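Local coordinates for uncharacterized hypothetical protein (Bacteroides uniformis, PDB 4EIU), which is of unknown function but belongs to the DUF3823 family, whose N-terminal domain is grouped with transthyretin-like folds, at residues Lys68-Arg74 and Ser96-Ser102; Ser126-Ile130 and Asn208-Pro212; Glu158-Asp164 and Ala222-Tyr227. All blocks are in the same frame, centred on the assembly; numbering follows the deposited sequence.

From the N terminus, the chain first builds a domain related to the transthyretin clan, and contact 1 closes a short excursion there by bringing Ser96-Ser102 back antiparallel to Lys68-Arg74. It is complete before the others begin. The second half then opens contact 2 at the hairpin turn Ser126-Ile130 and contact 3 at Glu158-Asp164. Contact 2 closes at Asn208-Pro212 and contact 3 at Ala222-Tyr227, so these two cross. Contact 2 ties the three-stranded sheet to the loop leading into strand 216-225, and contact 3 pairs that strand with 162-170. Contacts 1 and 2 lie on opposite sides of the chain's centre, their own centres about 48 Å apart.

Contact 1: Lys68-Arg74 and Ser96-Ser102; sequences KGEYNVR and SVNTEIS
Tyr71 and Thr99 form the middle pair of an antiparallel strand pairing, exchanging two backbone bonds: Tyr71 N to Thr99 O and Thr99 N to Tyr71 O, each 2.9 Å. Val73 and Val97 repeat this double exchange. At the Gly69-Ile101 pair, Ile101 N binds Gly69 O firmly at 2.8 Å, while the return bond from Gly69 N is weak.

Side-chain polar bonds lie on the face of Asn72 and Asn98. With CG opposite its backbone N (chi1 -180°), the Asn72 side chain swings across to the partner strand, where ND2 spends both hydrogens close to its own amide plane. One goes to Asn98 OD1 at 2.9 Å, the other to Ser96 OG at 2.7 Å, which fixes the rotation of the amide; the Asn72 and Asn98 amide planes are 57° apart. Ser96 OG also bonds to Asp94.

Charge gathers at the other end. Lys68 bends its chain near the tip to bring NZ 3.1 Å from Glu100 OE2 in a weak salt bridge, with a further weak bond to Ser102 OG. Glu70 OE2 and Glu100 OE1 stay 4.8 Å apart, and the nearby ammonium could partly offset their like charges.

Apolar contact occupies the opposite face, where Ile101 CD1 rests 3.7 Å from Tyr71 CD1, the two side chains crossing nearly at right angles.

Strand 69-76 is thus flanked by 91-101 here and by 35-40 along its other edge, while Val73 and Ile101 pack against Ile12 of strand 10-18, and Val73 and Val97 against Phe109 of strand 104-111.

Contact 2: Ser126-Ile130 and Asn208-Pro212; sequences SNGVI and NGNVP
Asn210 meets the tip of a beta hairpin, and its side chain can be traced outward toward Asn127 and Val129. CB leaves a backbone already drawn close to the turn, with Asn210 CA 4.4 Å from Gly128 CA. CG stands opposite the carbonyl carbon of its own residue (chi1 -61°), which carries the amide alongside Val129, the two side chains pointing the same way. CG itself comes no nearer than 4.0 Å to Asn127 O. The nitrogen does the work at the tip: ND2 donates to Asn127 O at 2.9 Å. It approaches almost straight along the acceptor's C=O direction, yet the oxygen lies 31° out of the Asn210 amide plane, and the N-H is correspondingly bent, at 135°. Asn210 ND2 is also modelled only 3.0 Å from Val129 CG1, too close to be trusted.

One residue further along each segment, Val211 N gives a straighter bond of 2.8 Å to Gly128 O. The same oxygen receives the CA hydrogen of Asn210, with Asn210 CA 3.4 Å from Gly128 O. Close approach is possible here because Gly128 carries no side chain toward the loop; Gly128 CA lies only 3.4 Å from Val211 O. Asn127 and Gly128 are the central residues of a type I' turn from Ser126 to Val129, which joins strands 115-126 and 129-138. In the conformer described, the Val211 side chain touches Trp184 and Val217 of strand 216-225.

Two successive turn carbonyls thus take hydrogens from two successive loop residues, one through an amide side chain and one through the backbone, so the hairpin tip is held by neutral hydrogen bonds that use its main-chain carbonyls, with no charged group taking part.

Contact 3: Glu158-Asp164 and Ala222-Tyr227; sequences EYLNVTD and AARINY
In the four-stranded antiparallel sheet of the second half, strands 162-170 and 216-225 are the inner neighbours, and Val162 and Ile225 face each other as a non-hydrogen-bonded pair. Thr163 N binds Arg224 O at 3.0 Å, and Asn226 N reaches Asn161 O at 2.8 Å; Asn226 is the centre of an inverse gamma turn. There ND2 of Asn226 donates to Glu158 O at 3.2 Å from well above the carbonyl plane; Asn161 N uses the opposite face of the same oxygen. Tyr227 turns the edge of its ring toward the face of Tyr159, centroids 5.3 Å apart and planes at 61°, a T-shaped stack.

Asp164 OD1 takes Arg224 NE on its syn lone pair, 2.9 Å away and in the guanidinium plane, and Thr163 OG1 on its anti side. Gln166 and Trp238 bind OD2, so the carboxylate is held at both oxygens and its negative charge is probably well compensated.

Ala223 and Ile225 send their side chains onto Leu115 of strand 115-126, with Val136 also against Ala223: two sheets packed face to face, as in a beta sandwich.

Contact 1: Lys68-Arg74 and Ser96-Ser102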
loop_
_atom_site.group_PDB
_atom_site.type_symbol
_atom_site.label_atom_id
_atom_site.label_comp_id
_atom_site.label_asym_id
_atom_site.label_seq_id
_atom_site.Cartn_x
_atom_site.Cartn_y
_atom_site.Cartn_z
ATOM N N LYS A 68 2.097 -22.036 18.454
ATOM C CA LYS A 68 2.085 -21.224 19.689
ATOM C C LYS A 68 3.519 -20.879 20.022
ATOM O O LYS A 68 4.375 -21.757 19.984
ATOM C CB LYS A 68 1.435 -21.991 20.852
ATOM C CG LYS A 68 1.282 -21.223 22.171
ATOM C CD LYS A 68 0.567 -22.058 23.240
ATOM C CE LYS A 68 1.097 -21.803 24.657
ATOM N NZ LYS A 68 0.793 -20.432 25.170
ATOM N N GLY A 69 3.786 -19.602 20.287
ATOM C CA GLY A 69 5.089 -19.188 20.779
ATOM C C GLY A 69 5.259 -17.693 20.692
ATOM O O GLY A 69 4.287 -16.979 20.562
ATOM N N GLU A 70 6.505 -17.242 20.783
ATOM C CA GLU A 70 6.849 -15.832 20.751
ATOM C C GLU A 70 7.356 -15.463 19.375
ATOM O O GLU A 70 8.228 -16.141 18.821
ATOM C CB GLU A 70 7.966 -15.526 21.768
ATOM C CG GLU A 70 7.606 -15.814 23.218
ATOM C CD GLU A 70 6.945 -14.637 23.930
ATOM O OE1 GLU A 70 7.043 -13.479 23.443
ATOM O OE2 GLU A 70 6.340 -14.874 25.004
ATOM N N TYR A 71 6.874 -14.342 18.869
ATOM C CA TYR A 71 7.099 -13.971 17.479
ATOM C C TYR A 71 7.487 -12.521 17.355
ATOM O O TYR A 71 7.008 -11.674 18.119
ATOM C CB TYR A 71 5.824 -14.208 16.645
ATOM C CG TYR A 71 5.587 -15.678 16.327
ATOM C CD1 TYR A 71 4.915 -16.490 17.208
ATOM C CD2 TYR A 71 6.080 -16.247 15.146
ATOM C CE1 TYR A 71 4.704 -17.840 16.925
ATOM C CE2 TYR A 71 5.868 -17.594 14.855
ATOM C CZ TYR A 71 5.188 -18.376 15.749
ATOM O OH TYR A 71 5.003 -19.710 15.483
ATOM N N ASN A 72 8.308 -12.252 16.349
ATOM C CA ASN A 72 8.451 -10.938 15.763
ATOM C C ASN A 72 7.479 -10.834 14.575
ATOM O O ASN A 72 7.419 -11.736 13.724
ATOM C CB ASN A 72 9.900 -10.751 15.280
ATOM C CG ASN A 72 10.144 -9.395 14.658
ATOM O OD1 ASN A 72 10.192 -9.274 13.420
ATOM N ND2 ASN A 72 10.310 -8.371 15.497
ATOM N N VAL A 73 6.753 -9.728 14.517
ATOM C CA VAL A 73 5.789 -9.462 13.485
ATOM C C VAL A 73 6.256 -8.187 12.795
ATOM O O VAL A 73 6.289 -7.123 13.395
ATOM C CB VAL A 73 4.354 -9.310 14.057
ATOM C CG1 VAL A 73 3.341 -9.061 12.920
ATOM C CG2 VAL A 73 3.973 -10.572 14.898
ATOM N N ARG A 74 6.654 -8.319 11.548
ATOM C CA ARG A 74 7.169 -7.233 10.740
ATOM C C ARG A 74 6.258 -6.991 9.540
ATOM O O ARG A 74 5.929 -7.943 8.849
ATOM C CB ARG A 74 8.559 -7.639 10.219
ATOM C CG ARG A 74 9.103 -6.642 9.211
ATOM C CD ARG A 74 10.489 -7.003 8.689
ATOM N NE ARG A 74 10.766 -6.100 7.565
ATOM C CZ ARG A 74 11.978 -5.729 7.164
ATOM N NH1 ARG A 74 13.089 -6.156 7.793
ATOM N NH2 ARG A 74 12.076 -4.903 6.141
ATOM N N SER A 96 9.164 -3.043 14.381
ATOM C CA SER A 96 8.371 -4.287 14.364
ATOM C C SER A 96 7.861 -4.593 15.773
ATOM O O SER A 96 8.282 -3.968 16.725
ATOM C CB SER A 96 9.201 -5.440 13.815
ATOM O OG SER A 96 10.278 -5.831 14.673
ATOM N N VAL A 97 6.967 -5.574 15.912
ATOM C CA VAL A 97 6.257 -5.832 17.176
ATOM C C VAL A 97 6.707 -7.205 17.634
ATOM O O VAL A 97 6.776 -8.125 16.821
ATOM C CB VAL A 97 4.722 -5.831 16.931
ATOM C CG1 VAL A 97 3.955 -6.473 18.091
ATOM C CG2 VAL A 97 4.227 -4.423 16.636
ATOM N N ASN A 98 7.040 -7.369 18.907
ATOM C CA ASN A 98 7.217 -8.707 19.447
ATOM C C ASN A 98 6.015 -9.039 20.296
ATOM O O ASN A 98 5.590 -8.233 21.111
ATOM C CB ASN A 98 8.497 -8.822 20.258
ATOM C CG ASN A 98 9.742 -8.630 19.413
ATOM O OD1 ASN A 98 9.848 -9.122 18.265
ATOM N ND2 ASN A 98 10.696 -7.887 19.967
ATOM N N THR A 99 5.443 -10.222 20.096
ATOM C CA THR A 99 4.262 -10.615 20.845
ATOM C C THR A 99 4.206 -12.120 20.915
ATOM O O THR A 99 4.643 -12.804 19.989
ATOM C CB THR A 99 2.981 -10.069 20.175
ATOM O OG1 THR A 99 1.853 -10.408 20.975
ATOM C CG2 THR A 99 2.761 -10.627 18.751
ATOM N N GLU A 100 3.688 -12.626 22.025
ATOM C CA GLU A 100 3.191 -13.991 22.096
ATOM C C GLU A 100 2.085 -14.136 21.057
ATOM O O GLU A 100 1.313 -13.204 20.861
ATOM C CB GLU A 100 2.614 -14.287 23.481
ATOM C CG GLU A 100 2.114 -15.731 23.614
ATOM C CD GLU A 100 1.731 -16.159 25.019
ATOM O OE1 GLU A 100 1.597 -15.289 25.895
ATOM O OE2 GLU A 100 1.559 -17.381 25.237
ATOM N N ILE A 101 2.005 -15.287 20.386
ATOM C CA ILE A 101 0.819 -15.594 19.554
ATOM C C ILE A 101 0.210 -16.841 20.129
ATOM O O ILE A 101 0.854 -17.900 20.112
ATOM C CB ILE A 101 1.119 -15.763 18.054
ATOM C CG1 ILE A 101 1.763 -14.469 17.513
ATOM C CG2 ILE A 101 -0.198 -16.048 17.306
ATOM C CD1 ILE A 101 2.099 -14.474 16.049
ATOM N N SER A 102 -1.002 -16.690 20.680
ATOM C CA SER A 102 -1.679 -17.738 21.491
ATOM C C SER A 102 -3.183 -17.501 21.447
ATOM O O SER A 102 -3.619 -16.374 21.636
ATOM C CB SER A 102 -1.238 -17.601 22.940
ATOM O OG SER A 102 -1.629 -18.714 23.686
#

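Contact 2: Ser126-Ile130 and Asn208-Pro212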
loop_
_atom_site.group_PDB
_atom_site.type_symbol
_atom_site.label_atom_id
_atom_site.label_comp_id
_atom_site.label_asym_id
_atom_site.label_seq_id
_atom_site.Cartn_x
_atom_site.Cartn_y
_atom_site.Cartn_z
ATOM N N SER A 126 -19.432 8.072 -20.310
ATOM C CA SER A 126 -19.984 8.462 -21.613
ATOM C C SER A 126 -19.314 7.625 -22.700
ATOM O O SER A 126 -18.097 7.707 -22.887
ATOM C CB SER A 126 -19.775 9.952 -21.888
ATOM N N ASN A 127 -20.125 6.817 -23.385
ATOM C CA ASN A 127 -19.684 5.854 -24.409
ATOM C C ASN A 127 -18.708 4.757 -23.952
ATOM O O ASN A 127 -17.721 4.441 -24.640
ATOM C CB ASN A 127 -19.147 6.576 -25.648
ATOM C CG ASN A 127 -19.622 5.904 -26.945
ATOM O OD1 ASN A 127 -20.733 6.177 -27.415
ATOM N ND2 ASN A 127 -18.801 5.006 -27.508
ATOM N N GLY A 128 -18.981 4.172 -22.786
ATOM C CA GLY A 128 -18.147 3.077 -22.271
ATOM C C GLY A 128 -16.737 3.459 -21.804
ATOM O O GLY A 128 -15.952 2.577 -21.404
ATOM N N VAL A 129 -16.417 4.756 -21.860
ATOM C CA VAL A 129 -15.196 5.293 -21.273
ATOM C C VAL A 129 -15.604 5.963 -19.957
ATOM O O VAL A 129 -16.610 6.682 -19.905
ATOM C CB VAL A 129 -14.442 6.272 -22.224
ATOM C CG1 VAL A 129 -14.213 5.628 -23.593
ATOM C CG2 VAL A 129 -15.184 7.595 -22.400
ATOM N N ILE A 130 -14.841 5.676 -18.898
ATOM C CA ILE A 130 -15.086 6.219 -17.555
ATOM C C ILE A 130 -14.082 7.326 -17.229
ATOM O O ILE A 130 -12.901 7.242 -17.610
ATOM C CB ILE A 130 -14.954 5.138 -16.461
ATOM C CG1 ILE A 130 -15.711 3.863 -16.845
ATOM C CG2 ILE A 130 -15.462 5.675 -15.124
ATOM C CD1 ILE A 130 -15.567 2.761 -15.816
ATOM N N ASN A 208 -9.238 3.424 -20.500
ATOM C CA ASN A 208 -8.944 3.077 -21.880
ATOM C C ASN A 208 -10.080 2.201 -22.379
ATOM O O ASN A 208 -11.037 1.894 -21.618
ATOM C CB ASN A 208 -7.620 2.310 -21.981
ATOM C CG ASN A 208 -6.415 3.211 -21.849
ATOM O OD1 ASN A 208 -6.264 4.166 -22.598
ATOM N ND2 ASN A 208 -5.552 2.910 -20.894
ATOM N N GLY A 209 -9.980 1.811 -23.659
ATOM C CA GLY A 209 -10.913 0.858 -24.220
ATOM C C GLY A 209 -12.382 1.487 -24.029
ATOM O O GLY A 209 -12.588 2.749 -23.840
ATOM N N ASN A 210 -13.327 0.502 -24.117
ATOM C CA ASN A 210 -14.753 0.784 -23.984
ATOM C C ASN A 210 -15.404 -0.385 -23.286
ATOM O O ASN A 210 -15.407 -1.504 -23.809
ATOM C CB ASN A 210 -15.383 0.990 -25.358
ATOM C CG ASN A 210 -14.763 2.179 -26.076
ATOM O OD1 ASN A 210 -13.858 1.885 -26.975
ATOM N ND2 ASN A 210 -15.088 3.444 -25.441
ATOM N N VAL A 211 -15.916 -0.149 -22.075
ATOM C CA VAL A 211 -16.594 -1.207 -21.328
ATOM C C VAL A 211 -18.007 -1.325 -21.883
ATOM O O VAL A 211 -18.684 -0.305 -22.049
ATOM C CB VAL A 211 -16.648 -0.921 -19.813
ATOM C CG1 VAL A 211 -17.272 -2.113 -19.070
ATOM C CG2 VAL A 211 -15.245 -0.615 -19.282
ATOM N N PRO A 212 -18.459 -2.558 -22.192
ATOM C CA PRO A 212 -19.792 -2.703 -22.796
ATOM C C PRO A 212 -20.910 -2.194 -21.880
ATOM O O PRO A 212 -20.854 -2.398 -20.662
ATOM C CB PRO A 212 -19.930 -4.215 -23.018
ATOM C CG PRO A 212 -18.553 -4.759 -22.936
ATOM C CD PRO A 212 -17.825 -3.874 -21.962
#

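Contact 3: Glu158-Asp164 and Ala222-Tyr227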
loop_
_atom_site.group_PDB
_atom_site.type_symbol
_atom_site.label_atom_id
_atom_site.label_comp_id
_atom_site.label_asym_id
_atom_site.label_seq_id
_atom_site.Cartn_x
_atom_site.Cartn_y
_atom_site.Cartn_z
ATOM N N GLU A 158 14.933 12.995 -4.747
ATOM C CA GLU A 158 13.997 12.432 -5.748
ATOM C C GLU A 158 13.205 11.204 -5.274
ATOM O O GLU A 158 12.236 10.792 -5.927
ATOM C CB GLU A 158 14.772 12.132 -7.058
ATOM C CG GLU A 158 15.600 10.848 -6.971
ATOM C CD GLU A 158 16.430 10.567 -8.237
ATOM O OE1 GLU A 158 16.554 11.439 -9.061
ATOM O OE2 GLU A 158 16.975 9.469 -8.402
ATOM N N TYR A 159 13.609 10.619 -4.149
ATOM C CA TYR A 159 12.825 9.532 -3.549
ATOM C C TYR A 159 11.372 9.976 -3.264
ATOM O O TYR A 159 10.450 9.176 -3.340
ATOM C CB TYR A 159 13.457 8.998 -2.275
ATOM C CG TYR A 159 14.773 8.245 -2.407
ATOM C CD1 TYR A 159 15.165 7.664 -3.587
ATOM C CD2 TYR A 159 15.619 8.115 -1.309
ATOM C CE1 TYR A 159 16.373 7.017 -3.690
ATOM C CE2 TYR A 159 16.847 7.461 -1.397
ATOM C CZ TYR A 159 17.193 6.874 -2.579
ATOM O OH TYR A 159 18.414 6.253 -2.699
ATOM N N LEU A 160 11.167 11.258 -2.987
ATOM C CA LEU A 160 9.843 11.787 -2.729
ATOM C C LEU A 160 8.963 12.020 -3.960
ATOM O O LEU A 160 7.763 12.228 -3.796
ATOM C CB LEU A 160 9.922 13.030 -1.854
ATOM C CG LEU A 160 10.116 12.757 -0.370
ATOM C CD1 LEU A 160 10.690 14.012 0.278
ATOM C CD2 LEU A 160 8.816 12.286 0.269
ATOM N N ASN A 161 9.512 11.933 -5.183
ATOM C CA ASN A 161 8.744 12.262 -6.385
ATOM C C ASN A 161 7.539 11.309 -6.531
ATOM O O ASN A 161 7.685 10.084 -6.439
ATOM C CB ASN A 161 9.584 12.151 -7.669
ATOM C CG ASN A 161 10.690 13.204 -7.764
ATOM O OD1 ASN A 161 10.663 14.212 -7.087
ATOM N ND2 ASN A 161 11.667 12.940 -8.596
ATOM N N VAL A 162 6.352 11.880 -6.713
ATOM C CA VAL A 162 5.188 11.112 -7.126
ATOM C C VAL A 162 5.352 10.789 -8.615
ATOM O O VAL A 162 5.388 11.693 -9.447
ATOM C CB VAL A 162 3.885 11.872 -6.868
ATOM C CG1 VAL A 162 2.678 11.035 -7.346
ATOM C CG2 VAL A 162 3.759 12.243 -5.396
ATOM N N THR A 163 5.400 9.500 -8.937
ATOM C CA THR A 163 5.809 9.020 -10.270
ATOM C C THR A 163 4.623 8.735 -11.175
ATOM O O THR A 163 4.756 8.775 -12.395
ATOM C CB THR A 163 6.716 7.755 -10.164
ATOM O OG1 THR A 163 6.003 6.670 -9.527
ATOM C CG2 THR A 163 7.999 8.060 -9.322
ATOM N N ASP A 164 3.461 8.419 -10.602
ATOM C CA ASP A 164 2.309 8.036 -11.417
ATOM C C ASP A 164 1.014 7.980 -10.634
ATOM O O ASP A 164 1.052 7.856 -9.418
ATOM C CB ASP A 164 2.539 6.679 -12.127
ATOM C CG ASP A 164 2.821 5.529 -11.165
ATOM O OD1 ASP A 164 3.992 5.352 -10.801
ATOM O OD2 ASP A 164 1.876 4.777 -10.831
ATOM N N ALA A 222 -4.808 4.847 -7.527
ATOM C CA ALA A 222 -3.610 4.535 -6.810
ATOM C C ALA A 222 -2.529 5.505 -7.227
ATOM O O ALA A 222 -2.576 6.028 -8.334
ATOM C CB ALA A 222 -3.170 3.090 -7.056
ATOM N N ALA A 223 -1.585 5.765 -6.316
ATOM C CA ALA A 223 -0.416 6.632 -6.614
ATOM C C ALA A 223 0.781 6.165 -5.774
ATOM O O ALA A 223 0.630 5.508 -4.714
ATOM C CB ALA A 223 -0.730 8.077 -6.378
ATOM N N ARG A 224 1.970 6.385 -6.312
ATOM C CA ARG A 224 3.169 5.998 -5.595
ATOM C C ARG A 224 4.289 6.997 -5.796
ATOM O O ARG A 224 4.225 7.868 -6.684
ATOM C CB ARG A 224 3.598 4.613 -6.029
ATOM C CG ARG A 224 3.969 4.513 -7.496
ATOM C CD ARG A 224 4.478 3.141 -7.824
ATOM N NE ARG A 224 4.621 2.984 -9.261
ATOM C CZ ARG A 224 5.081 1.898 -9.859
ATOM N NH1 ARG A 224 5.418 0.830 -9.163
ATOM N NH2 ARG A 224 5.175 1.876 -11.186
ATOM N N ILE A 225 5.299 6.857 -4.955
ATOM C CA ILE A 225 6.503 7.656 -4.996
ATOM C C ILE A 225 7.681 6.858 -5.534
ATOM O O ILE A 225 7.588 5.655 -5.711
ATOM C CB ILE A 225 6.842 8.311 -3.616
ATOM C CG1 ILE A 225 7.125 7.275 -2.519
ATOM C CG2 ILE A 225 5.703 9.224 -3.207
ATOM C CD1 ILE A 225 7.839 7.823 -1.265
ATOM N N ASN A 226 8.800 7.549 -5.771
ATOM C CA ASN A 226 10.039 6.958 -6.293
ATOM C C ASN A 226 10.883 6.289 -5.186
ATOM O O ASN A 226 12.043 6.629 -4.950
ATOM C CB ASN A 226 10.812 8.066 -7.035
ATOM C CG ASN A 226 12.075 7.565 -7.722
ATOM O OD1 ASN A 226 12.119 6.427 -8.145
ATOM N ND2 ASN A 226 13.121 8.415 -7.806
ATOM N N TYR A 227 10.292 5.315 -4.488
ATOM C CA TYR A 227 10.906 4.719 -3.324
ATOM C C TYR A 227 10.371 3.304 -3.094
ATOM O O TYR A 227 9.164 3.094 -3.052
ATOM C CB TYR A 227 10.601 5.568 -2.072
ATOM C CG TYR A 227 11.494 5.228 -0.900
ATOM C CD1 TYR A 227 12.825 5.601 -0.873
ATOM C CD2 TYR A 227 11.004 4.484 0.200
ATOM C CE1 TYR A 227 13.660 5.264 0.216
ATOM C CE2 TYR A 227 11.818 4.151 1.255
ATOM C CZ TYR A 227 13.133 4.540 1.268
ATOM O OH TYR A 227 13.910 4.189 2.314
HETATM O O HOH W 1 5.974 4.921 -12.196
#